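Local coordinates for protein 28 kDa product (PDB 1UKF) that acts as a papain-like cysteine protease, an autocleaved avirulence protein that enters plant cells and probably impairs host defence, at residues S22-W25 with L26-S30. Numbering follows the deposited sequence.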
ATOM      1  N   SER A  22       6.246  -1.954   1.362  1.00  8.46           N
ATOM      2  CA  SER A  22       5.453  -0.804   0.952  1.00  8.45           C
ATOM      3  C   SER A  22       6.003   0.474   1.570  1.00  8.28           C
ATOM      4  O   SER A  22       6.042   1.521   0.917  1.00  9.01           O
ATOM      5  CB  SER A  22       3.988  -0.998   1.348  1.00  8.81           C
ATOM      6  OG  SER A  22       3.408  -2.034   0.578  1.00  9.97           O
ATOM      7  N   THR A  23       6.432   0.394   2.826  1.00  9.13           N
ATOM      8  CA  THR A  23       6.983   1.570   3.484  1.00 10.18           C
ATOM      9  C   THR A  23       8.338   1.928   2.873  1.00  9.16           C
ATOM     10  O   THR A  23       8.640   3.108   2.684  1.00  9.88           O
ATOM     11  CB  THR A  23       7.110   1.350   5.004  1.00  9.59           C
ATOM     12  OG1 THR A  23       5.812   1.064   5.545  1.00  9.91           O
ATOM     13  CG2 THR A  23       7.646   2.603   5.686  1.00 10.24           C
ATOM     14  N   GLU A  24       9.146   0.922   2.543  1.00  9.41           N
ATOM     15  CA  GLU A  24      10.442   1.182   1.915  1.00 10.30           C
ATOM     16  C   GLU A  24      10.189   1.865   0.567  1.00 11.21           C
ATOM     17  O   GLU A  24      10.894   2.801   0.195  1.00 11.78           O
ATOM     18  CB  GLU A  24      11.216  -0.131   1.725  1.00 10.70           C
ATOM     19  CG  GLU A  24      12.527  -0.024   0.932  1.00 12.30           C
ATOM     20  CD  GLU A  24      13.609   0.789   1.626  1.00 12.22           C
ATOM     21  OE1 GLU A  24      13.453   1.144   2.813  1.00 13.48           O
ATOM     22  OE2 GLU A  24      14.639   1.067   0.972  1.00 15.14           O
ATOM     23  N   TRP A  25       9.171   1.410  -0.160  1.00 10.17           N
ATOM     24  CA  TRP A  25       8.850   2.024  -1.446  1.00 10.21           C
ATOM     25  C   TRP A  25       8.462   3.487  -1.225  1.00 10.46           C
ATOM     26  O   TRP A  25       8.872   4.361  -1.986  1.00 12.12           O
ATOM     27  CB  TRP A  25       7.695   1.286  -2.131  1.00 10.21           C
ATOM     28  CG  TRP A  25       7.334   1.870  -3.471  1.00  9.05           C
ATOM     29  CD1 TRP A  25       7.912   1.584  -4.678  1.00  8.86           C
ATOM     30  CD2 TRP A  25       6.329   2.854  -3.731  1.00  8.65           C
ATOM     31  NE1 TRP A  25       7.325   2.329  -5.672  1.00  9.47           N
ATOM     32  CE2 TRP A  25       6.349   3.118  -5.120  1.00  9.54           C
ATOM     33  CE3 TRP A  25       5.410   3.541  -2.927  1.00  9.63           C
ATOM     34  CZ2 TRP A  25       5.484   4.038  -5.722  1.00 10.47           C
ATOM     35  CZ3 TRP A  25       4.549   4.453  -3.523  1.00  9.76           C
ATOM     36  CH2 TRP A  25       4.591   4.693  -4.908  1.00  9.40           C
ATOM     37  N   LEU A  26       7.672   3.759  -0.187  1.00 10.83           N
ATOM     38  CA  LEU A  26       7.264   5.130   0.096  1.00 12.16           C
ATOM     39  C   LEU A  26       8.477   6.022   0.326  1.00 12.41           C
ATOM     40  O   LEU A  26       8.520   7.156  -0.157  1.00 15.25           O
ATOM     41  CB  LEU A  26       6.353   5.185   1.328  1.00 12.21           C
ATOM     42  CG  LEU A  26       4.884   4.797   1.126  1.00 12.35           C
ATOM     43  CD1 LEU A  26       4.162   4.775   2.468  1.00 13.19           C
ATOM     44  CD2 LEU A  26       4.216   5.793   0.183  1.00 13.08           C
ATOM     45  N   VAL A  27       9.464   5.506   1.052  1.00 12.49           N
ATOM     46  CA  VAL A  27      10.670   6.271   1.340  1.00 14.68           C
ATOM     47  C   VAL A  27      11.432   6.661   0.078  1.00 14.90           C
ATOM     48  O   VAL A  27      11.916   7.787  -0.031  1.00 16.26           O
ATOM     49  CB  VAL A  27      11.614   5.489   2.281  1.00 13.38           C
ATOM     50  CG1 VAL A  27      12.945   6.226   2.426  1.00 16.17           C
ATOM     51  CG2 VAL A  27      10.956   5.324   3.644  1.00 15.62           C
ATOM     52  N   MET A  28      11.535   5.750  -0.884  1.00 14.13           N
ATOM     53  CA  MET A  28      12.262   6.077  -2.105  1.00 17.07           C
ATOM     54  C   MET A  28      11.420   6.049  -3.379  1.00 14.88           C
ATOM     55  O   MET A  28      11.922   5.761  -4.465  1.00 15.37           O
ATOM     56  CB  MET A  28      13.488   5.164  -2.247  1.00 21.04           C
ATOM     57  CG  MET A  28      13.290   3.725  -1.795  1.00 22.06           C
ATOM     58  SD  MET A  28      12.110   2.810  -2.792  1.00 26.54           S
ATOM     59  CE  MET A  28      13.100   2.483  -4.255  1.00 24.81           C
ATOM     60  N   SER A  29      10.144   6.398  -3.247  1.00 14.06           N
ATOM     61  CA  SER A  29       9.221   6.405  -4.378  1.00 14.37           C
ATOM     62  C   SER A  29       9.580   7.413  -5.467  1.00 14.69           C
ATOM     63  O   SER A  29       9.149   7.272  -6.609  1.00 13.99           O
ATOM     64  CB  SER A  29       7.794   6.670  -3.888  1.00 15.90           C
ATOM     65  OG  SER A  29       7.723   7.875  -3.147  1.00 18.62           O
ATOM     66  N   SER A  30      10.377   8.420  -5.122  1.00 15.85           N
ATOM     67  CA  SER A  30      10.760   9.440  -6.094  1.00 18.76           C
ATOM     68  C   SER A  30      12.153   9.230  -6.673  1.00 18.84           C
ATOM     69  O   SER A  30      12.606  10.021  -7.503  1.00 20.36           O
ATOM     70  CB  SER A  30      10.699  10.825  -5.450  1.00 19.92           C
ATOM     71  OG  SER A  30      11.698  10.958  -4.454  1.00 23.95           O
TER
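Ser29 sets its CB over one face of the Trp25 indole. Ser29 CB lies 3.7 Å from the centroid of the Trp25 six-membered ring, almost on the ring normal, a CH-pi contact. CG of Trp25 lies anti to the backbone N and beside the carbonyl carbon (chi1 -179°), which leaves one face of the indole next to Ser29. Leu26 CD2 meets the same ring at Trp25 CZ3, 4.0 Å away, with the two side chains crossing at about a right angle. Phe146 stacks on Trp25, and Glu152 takes the indole N-H, so the ring is held in place and its buried nitrogen is satisfied. Met28 curls back, bent at chi2 and chi3, and brings SD to 3.6 Å from Trp25 CA. Met28 SD stands obliquely to the Trp25 five-membered ring, 5.4 Å from its centroid, a Met-aromatic contact. The other side is looser: Val27 is exposed, and its CG2 lies 3.3 Å from Thr23 O. Three backbone bonds close the last turn, ending with Met28 N to Glu24 O at 3.2 Å. Met28 then leaves helical geometry. This is the C-terminal end of the helix that starts at the active-site residue Cys18, the central helix characteristic of the papain-like fold.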